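Local structure of uncharacterized protein (6PTM) at residues I409-L414 with D455-V460; T391-M396 with R416-I421; K478-Y483 with Y526-N531. The protein is probably an exo-acting carrageenase of glycoside hydrolase family 42, hydrolysing carrageenan-derived sugar chains from their ends. All blocks are in the same frame, centred on the assembly; numbering follows the deposited sequence.

Interaction 1: residues I409-L414 with D455-V460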
loop_
_atom_site.group_PDB
_atom_site.type_symbol
_atom_site.label_atom_id
_atom_site.label_comp_id
_atom_site.label_asym_id
_atom_site.label_seq_id
_atom_site.Cartn_x
_atom_site.Cartn_y
_atom_site.Cartn_z
ATOM N N ILE A 409 9.511 7.035 -10.898
ATOM C CA ILE A 409 8.602 5.951 -10.469
ATOM C C ILE A 409 7.322 6.021 -11.296
ATOM O O ILE A 409 6.487 6.971 -11.101
ATOM C CB ILE A 409 8.342 6.038 -8.955
ATOM C CG1 ILE A 409 9.654 5.880 -8.188
ATOM C CG2 ILE A 409 7.302 5.021 -8.529
ATOM C CD1 ILE A 409 10.471 4.629 -8.518
ATOM N N ASP A 410 7.162 5.000 -12.128
ATOM C CA ASP A 410 5.985 4.766 -12.997
ATOM C C ASP A 410 5.179 3.655 -12.322
ATOM O O ASP A 410 5.521 2.493 -12.510
ATOM C CB ASP A 410 6.444 4.441 -14.418
ATOM C CG ASP A 410 5.341 4.168 -15.441
ATOM O OD1 ASP A 410 4.170 3.929 -15.035
ATOM O OD2 ASP A 410 5.659 4.173 -16.639
ATOM N N LEU A 411 4.214 4.002 -11.482
ATOM C CA LEU A 411 3.520 2.993 -10.637
ATOM C C LEU A 411 2.866 1.939 -11.543
ATOM O O LEU A 411 2.820 0.743 -11.176
ATOM C CB LEU A 411 2.477 3.682 -9.736
ATOM C CG LEU A 411 1.757 2.771 -8.744
ATOM C CD1 LEU A 411 2.734 1.956 -7.931
ATOM C CD2 LEU A 411 0.863 3.571 -7.808
ATOM N N GLU A 412 2.294 2.350 -12.668
ATOM C CA GLU A 412 1.627 1.385 -13.565
ATOM C C GLU A 412 2.668 0.378 -14.059
ATOM O O GLU A 412 2.433 -0.826 -13.942
ATOM C CB GLU A 412 1.028 2.050 -14.794
ATOM C CG GLU A 412 0.514 1.027 -15.773
ATOM C CD GLU A 412 -0.381 1.600 -16.866
ATOM O OE1 GLU A 412 -0.093 2.746 -17.251
ATOM O OE2 GLU A 412 -1.328 0.915 -17.345
ATOM N N ALA A 413 3.792 0.862 -14.583
ATOM C CA ALA A 413 4.777 -0.032 -15.231
ATOM C C ALA A 413 5.378 -0.933 -14.146
ATOM O O ALA A 413 5.491 -2.139 -14.372
ATOM C CB ALA A 413 5.814 0.752 -15.994
ATOM N N LEU A 414 5.721 -0.388 -12.983
ATOM C CA LEU A 414 6.404 -1.201 -11.948
ATOM C C LEU A 414 5.409 -2.214 -11.389
ATOM O O LEU A 414 5.826 -3.338 -11.112
ATOM C CB LEU A 414 7.016 -0.310 -10.869
ATOM C CG LEU A 414 8.095 0.635 -11.387
ATOM C CD1 LEU A 414 8.690 1.448 -10.252
ATOM C CD2 LEU A 414 9.204 -0.116 -12.098
ATOM N N ASP A 455 -6.376 1.077 -5.358
ATOM C CA ASP A 455 -7.370 0.905 -6.450
ATOM C C ASP A 455 -6.677 1.065 -7.815
ATOM O O ASP A 455 -7.049 0.337 -8.767
ATOM C CB ASP A 455 -8.581 1.828 -6.260
ATOM C CG ASP A 455 -9.500 1.376 -5.128
ATOM O OD1 ASP A 455 -9.277 0.233 -4.626
ATOM O OD2 ASP A 455 -10.404 2.176 -4.729
ATOM N N PHE A 456 -5.691 1.947 -7.918
ATOM C CA PHE A 456 -4.925 2.119 -9.168
ATOM C C PHE A 456 -4.099 0.840 -9.415
ATOM O O PHE A 456 -4.152 0.280 -10.530
ATOM C CB PHE A 456 -4.138 3.429 -9.134
ATOM C CG PHE A 456 -3.309 3.658 -10.371
ATOM C CD1 PHE A 456 -3.884 4.174 -11.526
ATOM C CD2 PHE A 456 -1.971 3.275 -10.413
ATOM C CE1 PHE A 456 -3.120 4.354 -12.678
ATOM C CE2 PHE A 456 -1.205 3.486 -11.559
ATOM C CZ PHE A 456 -1.780 4.010 -12.693
ATOM N N MET A 457 -3.332 0.410 -8.421
ATOM C CA MET A 457 -2.482 -0.799 -8.514
ATOM C C MET A 457 -3.369 -2.025 -8.874
ATOM O O MET A 457 -2.969 -2.815 -9.746
ATOM C CB MET A 457 -1.764 -1.017 -7.180
ATOM C CG MET A 457 -0.659 -0.057 -6.888
ATOM S SD MET A 457 -0.010 -0.343 -5.190
ATOM C CE MET A 457 0.116 1.321 -4.539
ATOM N N LYS A 458 -4.547 -2.193 -8.255
ATOM C CA LYS A 458 -5.411 -3.352 -8.554
ATOM C C LYS A 458 -6.107 -3.165 -9.915
ATOM O O LYS A 458 -6.411 -4.190 -10.558
ATOM C CB LYS A 458 -6.428 -3.580 -7.440
ATOM C CG LYS A 458 -5.829 -4.019 -6.108
ATOM C CD LYS A 458 -5.307 -5.456 -6.138
ATOM C CE LYS A 458 -6.448 -6.416 -5.914
ATOM N NZ LYS A 458 -5.993 -7.809 -5.982
ATOM N N SER A 459 -6.312 -1.936 -10.392
ATOM C CA SER A 459 -6.801 -1.701 -11.776
ATOM C C SER A 459 -5.755 -2.218 -12.766
ATOM O O SER A 459 -6.127 -2.882 -13.767
ATOM C CB SER A 459 -7.145 -0.251 -11.995
ATOM O OG SER A 459 -8.285 0.134 -11.190
ATOM N N VAL A 460 -4.485 -1.941 -12.487
ATOM C CA VAL A 460 -3.352 -2.348 -13.356
ATOM C C VAL A 460 -3.200 -3.873 -13.338
ATOM O O VAL A 460 -3.158 -4.480 -14.451
ATOM C CB VAL A 460 -2.044 -1.652 -12.949
ATOM C CG1 VAL A 460 -0.860 -2.242 -13.710
ATOM C CG2 VAL A 460 -2.131 -0.162 -13.190
#

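Interaction 2: residues T391-M396 with R416-I421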
loop_
_atom_site.group_PDB
_atom_site.type_symbol
_atom_site.label_atom_id
_atom_site.label_comp_id
_atom_site.label_asym_id
_atom_site.label_seq_id
_atom_site.Cartn_x
_atom_site.Cartn_y
_atom_site.Cartn_z
ATOM N N THR A 391 8.924 -10.961 -8.007
ATOM C CA THR A 391 9.576 -9.710 -7.604
ATOM C C THR A 391 8.515 -8.681 -7.249
ATOM O O THR A 391 7.393 -8.713 -7.800
ATOM C CB THR A 391 10.555 -9.210 -8.668
ATOM O OG1 THR A 391 9.828 -8.799 -9.830
ATOM C CG2 THR A 391 11.579 -10.269 -9.019
ATOM N N HIS A 392 8.951 -7.742 -6.426
ATOM C CA HIS A 392 8.218 -6.513 -6.107
ATOM C C HIS A 392 9.204 -5.464 -5.647
ATOM O O HIS A 392 10.381 -5.769 -5.413
ATOM C CB HIS A 392 7.124 -6.802 -5.058
ATOM C CG HIS A 392 7.615 -7.545 -3.870
ATOM N ND1 HIS A 392 7.913 -6.913 -2.675
ATOM C CD2 HIS A 392 7.816 -8.864 -3.677
ATOM C CE1 HIS A 392 8.301 -7.815 -1.800
ATOM N NE2 HIS A 392 8.240 -9.044 -2.392
ATOM N N ILE A 393 8.673 -4.270 -5.466
ATOM C CA ILE A 393 9.443 -3.059 -5.113
ATOM C C ILE A 393 8.707 -2.355 -3.967
ATOM O O ILE A 393 7.451 -2.237 -4.035
ATOM C CB ILE A 393 9.591 -2.193 -6.380
ATOM C CG1 ILE A 393 10.197 -2.985 -7.545
ATOM C CG2 ILE A 393 10.374 -0.923 -6.106
ATOM C CD1 ILE A 393 9.920 -2.334 -8.913
ATOM N N LYS A 394 9.444 -1.882 -2.958
ATOM C CA LYS A 394 8.814 -1.134 -1.836
ATOM C C LYS A 394 8.557 0.307 -2.305
ATOM O O LYS A 394 9.281 1.248 -1.912
ATOM C CB LYS A 394 9.657 -1.221 -0.574
ATOM C CG LYS A 394 9.031 -0.501 0.616
ATOM C CD LYS A 394 9.940 -0.357 1.780
ATOM C CE LYS A 394 10.338 -1.701 2.379
ATOM N NZ LYS A 394 11.149 -1.533 3.616
ATOM N N ILE A 395 7.564 0.455 -3.173
ATOM C CA ILE A 395 7.232 1.757 -3.809
ATOM C C ILE A 395 6.448 2.597 -2.806
ATOM O O ILE A 395 5.505 2.066 -2.208
ATOM C CB ILE A 395 6.421 1.554 -5.093
ATOM C CG1 ILE A 395 7.239 0.833 -6.166
ATOM C CG2 ILE A 395 5.883 2.885 -5.570
ATOM C CD1 ILE A 395 6.363 0.269 -7.258
ATOM N N MET A 396 6.801 3.874 -2.678
ATOM C CA MET A 396 6.005 4.826 -1.865
ATOM C C MET A 396 4.778 5.206 -2.683
ATOM O O MET A 396 4.919 5.882 -3.679
ATOM C CB MET A 396 6.827 6.075 -1.558
ATOM C CG MET A 396 8.002 5.800 -0.649
ATOM S SD MET A 396 9.263 7.069 -0.841
ATOM C CE MET A 396 8.312 8.592 -0.642
ATOM N N ARG A 416 2.771 -3.586 -13.039
ATOM C CA ARG A 416 2.585 -4.574 -14.132
ATOM C C ARG A 416 3.794 -5.518 -14.178
ATOM O O ARG A 416 3.597 -6.733 -14.307
ATOM C CB ARG A 416 2.400 -3.819 -15.446
ATOM C CG ARG A 416 2.394 -4.694 -16.689
ATOM C CD ARG A 416 2.542 -3.821 -17.925
ATOM N NE ARG A 416 3.921 -3.389 -18.023
ATOM C CZ ARG A 416 4.333 -2.285 -18.625
ATOM N NH1 ARG A 416 3.469 -1.504 -19.227
ATOM N NH2 ARG A 416 5.617 -1.989 -18.639
ATOM N N ASN A 417 4.983 -4.954 -14.072
ATOM C CA ASN A 417 6.258 -5.710 -14.186
ATOM C C ASN A 417 6.523 -6.606 -12.973
ATOM O O ASN A 417 7.450 -7.444 -13.054
ATOM C CB ASN A 417 7.431 -4.786 -14.477
ATOM C CG ASN A 417 7.318 -4.197 -15.864
ATOM O OD1 ASN A 417 6.403 -4.572 -16.600
ATOM N ND2 ASN A 417 8.199 -3.262 -16.198
ATOM N N SER A 418 5.771 -6.408 -11.897
ATOM C CA SER A 418 5.977 -7.151 -10.635
ATOM C C SER A 418 4.969 -8.295 -10.490
ATOM O O SER A 418 3.795 -8.083 -10.730
ATOM C CB SER A 418 5.848 -6.213 -9.470
ATOM O OG SER A 418 6.944 -5.339 -9.374
ATOM N N GLU A 419 5.452 -9.469 -10.102
ATOM C CA GLU A 419 4.603 -10.656 -9.817
ATOM C C GLU A 419 3.753 -10.394 -8.562
ATOM O O GLU A 419 2.683 -10.966 -8.466
ATOM C CB GLU A 419 5.445 -11.928 -9.737
ATOM C CG GLU A 419 6.132 -12.276 -11.041
ATOM C CD GLU A 419 7.268 -11.370 -11.495
ATOM O OE1 GLU A 419 7.957 -10.766 -10.652
ATOM O OE2 GLU A 419 7.455 -11.279 -12.706
ATOM N N ILE A 420 4.296 -9.634 -7.607
ATOM C CA ILE A 420 3.608 -9.254 -6.337
ATOM C C ILE A 420 3.519 -7.717 -6.315
ATOM O O ILE A 420 4.490 -7.100 -6.700
ATOM C CB ILE A 420 4.374 -9.813 -5.116
ATOM C CG1 ILE A 420 4.310 -11.341 -5.008
ATOM C CG2 ILE A 420 3.935 -9.143 -3.827
ATOM C CD1 ILE A 420 5.262 -11.928 -4.005
ATOM N N ILE A 421 2.381 -7.146 -5.921
ATOM C CA ILE A 421 2.223 -5.669 -5.824
ATOM C C ILE A 421 2.928 -5.228 -4.549
ATOM O O ILE A 421 2.405 -5.477 -3.466
ATOM C CB ILE A 421 0.753 -5.247 -5.871
ATOM C CG1 ILE A 421 0.073 -5.777 -7.130
ATOM C CG2 ILE A 421 0.640 -3.744 -5.780
ATOM C CD1 ILE A 421 -1.416 -5.601 -7.117
HETATM O O HOH W 1 9.444 -6.003 -10.145
HETATM O O HOH W 2 6.067 -3.779 -6.900
#

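Interaction 3: residues K478-Y483 with Y526-N531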
loop_
_atom_site.group_PDB
_atom_site.type_symbol
_atom_site.label_atom_id
_atom_site.label_comp_id
_atom_site.label_asym_id
_atom_site.label_seq_id
_atom_site.Cartn_x
_atom_site.Cartn_y
_atom_site.Cartn_z
ATOM N N LYS A 478 6.167 11.770 10.764
ATOM C CA LYS A 478 5.333 13.000 10.869
ATOM C C LYS A 478 4.224 12.820 11.922
ATOM O O LYS A 478 3.688 13.865 12.391
ATOM C CB LYS A 478 4.739 13.343 9.493
ATOM C CG LYS A 478 5.679 13.096 8.307
ATOM N N TYR A 479 3.826 11.572 12.248
ATOM C CA TYR A 479 2.624 11.291 13.082
ATOM C C TYR A 479 3.031 10.381 14.244
ATOM O O TYR A 479 3.885 9.494 14.094
ATOM C CB TYR A 479 1.436 10.717 12.286
ATOM C CG TYR A 479 0.398 10.006 13.138
ATOM C CD1 TYR A 479 -0.712 10.668 13.658
ATOM C CD2 TYR A 479 0.580 8.677 13.514
ATOM C CE1 TYR A 479 -1.637 10.024 14.475
ATOM C CE2 TYR A 479 -0.342 8.008 14.315
ATOM C CZ TYR A 479 -1.451 8.684 14.805
ATOM O OH TYR A 479 -2.328 7.996 15.600
ATOM N N ARG A 480 2.381 10.594 15.383
ATOM C CA ARG A 480 2.583 9.763 16.594
ATOM C C ARG A 480 1.480 10.105 17.582
ATOM O O ARG A 480 1.100 11.286 17.675
ATOM C CB ARG A 480 3.963 9.991 17.231
ATOM C CG ARG A 480 4.512 8.752 17.928
ATOM C CD ARG A 480 5.006 7.640 16.999
ATOM N NE ARG A 480 5.735 8.285 15.921
ATOM C CZ ARG A 480 6.978 8.746 16.022
ATOM N NH1 ARG A 480 7.684 8.533 17.130
ATOM N NH2 ARG A 480 7.519 9.381 14.989
ATOM N N ASP A 481 0.974 9.087 18.261
ATOM C CA ASP A 481 -0.078 9.251 19.289
ATOM C C ASP A 481 0.035 8.043 20.210
ATOM O O ASP A 481 -0.339 6.912 19.777
ATOM C CB ASP A 481 -1.464 9.381 18.647
ATOM C CG ASP A 481 -2.575 9.483 19.685
ATOM O OD1 ASP A 481 -2.229 9.580 20.889
ATOM O OD2 ASP A 481 -3.773 9.432 19.296
ATOM N N LEU A 482 0.478 8.266 21.448
ATOM C CA LEU A 482 0.637 7.167 22.449
ATOM C C LEU A 482 -0.734 6.478 22.628
ATOM O O LEU A 482 -0.748 5.231 22.811
ATOM C CB LEU A 482 1.182 7.744 23.763
ATOM C CG LEU A 482 1.505 6.711 24.846
ATOM C CD1 LEU A 482 2.565 5.718 24.370
ATOM C CD2 LEU A 482 1.937 7.375 26.151
ATOM N N TYR A 483 -1.829 7.254 22.544
ATOM C CA TYR A 483 -3.238 6.839 22.835
ATOM C C TYR A 483 -3.944 6.345 21.562
ATOM O O TYR A 483 -5.170 6.182 21.537
ATOM C CB TYR A 483 -4.003 7.991 23.495
ATOM C CG TYR A 483 -3.264 8.571 24.688
ATOM C CD1 TYR A 483 -2.755 7.740 25.682
ATOM C CD2 TYR A 483 -3.024 9.934 24.805
ATOM C CE1 TYR A 483 -2.041 8.234 26.766
ATOM C CE2 TYR A 483 -2.334 10.450 25.899
ATOM C CZ TYR A 483 -1.841 9.603 26.887
ATOM O OH TYR A 483 -1.173 10.115 27.969
ATOM N N TYR A 526 10.659 5.927 17.418
ATOM C CA TYR A 526 10.489 4.876 18.459
ATOM C C TYR A 526 9.417 5.254 19.487
ATOM O O TYR A 526 8.480 4.458 19.679
ATOM C CB TYR A 526 11.805 4.530 19.148
ATOM C CG TYR A 526 11.727 3.304 20.028
ATOM C CD1 TYR A 526 11.495 2.038 19.495
ATOM C CD2 TYR A 526 11.916 3.407 21.403
ATOM C CE1 TYR A 526 11.449 0.913 20.307
ATOM C CE2 TYR A 526 11.895 2.288 22.220
ATOM C CZ TYR A 526 11.659 1.034 21.676
ATOM O OH TYR A 526 11.634 -0.071 22.488
ATOM N N ALA A 527 9.549 6.387 20.178
ATOM C CA ALA A 527 8.662 6.673 21.336
ATOM C C ALA A 527 7.203 6.806 20.846
ATOM O O ALA A 527 6.972 7.469 19.791
ATOM C CB ALA A 527 9.153 7.879 22.093
ATOM N N ALA A 528 6.254 6.187 21.567
ATOM C CA ALA A 528 4.791 6.317 21.342
ATOM C C ALA A 528 4.411 5.662 20.001
ATOM O O ALA A 528 3.303 5.939 19.483
ATOM C CB ALA A 528 4.379 7.783 21.397
ATOM N N SER A 529 5.311 4.839 19.446
ATOM C CA SER A 529 5.035 3.869 18.358
ATOM C C SER A 529 4.424 2.614 19.008
ATOM O O SER A 529 4.270 2.561 20.296
ATOM C CB SER A 529 6.303 3.559 17.559
ATOM O OG SER A 529 7.225 2.727 18.282
ATOM N N ASN A 530 4.141 1.609 18.181
ATOM C CA ASN A 530 3.525 0.333 18.612
ATOM C C ASN A 530 4.401 -0.294 19.693
ATOM O O ASN A 530 3.833 -1.046 20.496
ATOM C CB ASN A 530 3.250 -0.613 17.436
ATOM C CG ASN A 530 4.472 -0.944 16.622
ATOM O OD1 ASN A 530 4.718 -0.285 15.605
ATOM N ND2 ASN A 530 5.240 -1.922 17.085
ATOM N N ASN A 531 5.700 0.024 19.715
ATOM C CA ASN A 531 6.664 -0.521 20.705
ATOM C C ASN A 531 6.237 -0.125 22.138
ATOM O O ASN A 531 6.777 -0.734 23.102
ATOM C CB ASN A 531 8.088 -0.095 20.384
ATOM C CG ASN A 531 8.543 -0.665 19.061
ATOM O OD1 ASN A 531 8.958 -1.840 18.998
ATOM N ND2 ASN A 531 8.540 0.178 18.037
HETATM O O HOH W 3 1.849 6.322 17.282
#

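Interaction 1: residues I409-L414 with D455-V460
On the helix whose Phe-456 and Val-460 pack against Leu-411 and Glu-412, the carbonyl oxygen Asp-455 O is gripped from opposite faces of its plane, by Ser-459 OG at 2.7 Å and by the helical Ser-459 N. The example illustrates how neighbouring outer helices of a (β/α)8 barrel, here 411-417 and 448-460, adhere through apolar contact while their polar groups bond elsewhere. Ser-459 OG also meets Phe-599 N, tying this helix to strand 597-600 of the following parallel sheet. Between the helices, Leu-411 and Phe-456 run antiparallel alongside one another, with Leu-411 CD2 3.9 Å from Phe-456 CD2. The Leu-411 side chain runs nearly perpendicular to that of Met-457, and CD2 lies 4.0 Å from Met-457 CE. Leu-411 reaches both because CG is anti to the backbone N (chi1 -176°), carrying its branch out to the other helix. The Phe-456 ring turns its edge to Glu-412 N and stacks with Trp-400. Glu-412 lends its aliphatic stem to the interface, CG lying 3.9 Å from Val-460 CG2, while OE2 is hydrogen-bonded to Thr-601. Asp-410 is the N-cap of helix 411-417: Ala-413 N meets Asp-410 OD1 at 3.1 Å from above the carboxylate plane, and OD2 forms a salt bridge with Lys-570. One helical turn on from Phe-456, Val-460 CG1 comes to 3.6 Å from Glu-412 O.

Interaction 2: residues T391-M396 with R416-I421
Direct hydrogen bonds between Thr-391 and Glu-419 illustrate how a single carboxylate oxygen can clamp the start of a strand. Glu-419 OE1 accepts from Thr-391 N at 2.8 Å, on its anti side and slightly out of the carboxylate plane, and from Thr-391 OG1, also at 2.8 Å, which arrives nearly head-on to the C-O bond. A bend at chi2 (70°) curls the glutamate back toward the threonine, and a chi1 of 68° sets Thr-391 OG1 between its own N and carbonyl carbon, where both donors can address one oxygen. A backbone bond adds to this: Ile-420 N reaches Thr-391 O at 3.2 Å and is almost straight at its hydrogen (171°).

Water-mediated bonds centre on the buried Ser-418 OG, which also bonds Leu-414 O within the preceding helix. One water donates to it at 2.7 Å and to Thr-391 OG1; a second joins it to Ile-393 N, which lies 3.0 Å from that water. The serine thus connects the end of the helix with two residues of the strand.

Van der Waals packing is carried by His-392 and Ile-420, whose side chains run alongside each other in a common direction. Ile-420 CB approaches His-392 CD2 obliquely at 3.8 Å. The polar end of the histidine is fixed from elsewhere, NE2 bonding Leu-286 O, while Phe-467 meets the ring at an inclined angle.

Strand 391-394 pairs with strand 288-292 through His-392 and Lys-394, and residues 416-421 lead from helix 411-417 into strand 421-423. This is the β-α-β crossover of a (β/α)8 barrel, in which the returning chain is fastened to the beginning of the strand it left.

Interaction 3: residues K478-Y483 with Y526-N531
Tyr-526 opens a type II β-turn, running to Ser-529, that sits against Arg-480. The carbonyl oxygen of Tyr-526 receives two bonds from the closing residue of the turn, Ser-529 OG at 2.6 Å and the backbone Ser-529 N. Next comes Ala-527, whose carbonyl is the direct polar link to the other segment: Arg-480 NH1 meets Ala-527 O at 3.0 Å, the bond lying in the carbonyl plane and at the edge of the guanidinium. Bends at chi2 (73°) and chi3 (42°) fold the arginine chain over the turn. Further bonds fix the group, NE to Tyr-479 O at 2.9 Å, NH2 to Thr-476 O and NH1 to Asn-524 O, so the guanidinium fastens several backbone carbonyls together.

Both segments belong to loops that follow the last two strands of the (β/α)8 barrel, 466-471 and 503-506, and they exemplify loop-to-loop anchoring on the face where such barrels carry their active sites. Ala-528, at the third position of the turn with a positive phi of 68°, points its methyl toward the partner. Its CB lies 3.6 Å from Arg-480 CG, while Leu-482 CD1 rests 3.8 Å from Ala-528 CA. A water joins Ala-528 O, at 2.7 Å, to Asp-481 N; just beyond, Asp-481 OD1 accepts from Tyr-483 N in an Asx turn. Ser-529 CB passes loosely beside Arg-480 CD, and the serine hydroxyl serves the following 3-10 segment as well: Asn-531 ND2 bonds Ser-529 OG at 2.9 Å, with the oxygen near the amide plane.

Interactions 1 and 2 share helix 411-417; their centres are 9 Å apart and their segments interleave in sequence. They touch directly, with Met-457 SD 3.5 Å from Ile-421 CG2 and Leu-414 CB 3.7 Å from Ile-395 CD1, so packing runs from helix 448-460 to strand 421-423, and from helix 411-417 to the loop after strand 391-394. Interaction 3 stands apart, its centre 31 Å from that of interaction 1 and 28 Å from that of interaction 2; its nearest atoms are about 18 Å from interaction 1 and about 10 Å from interaction 2. By analogy with other GH42 enzymes, interaction 3 lies toward the catalytic end of the barrel, whereas interactions 1 and 2 build its wall.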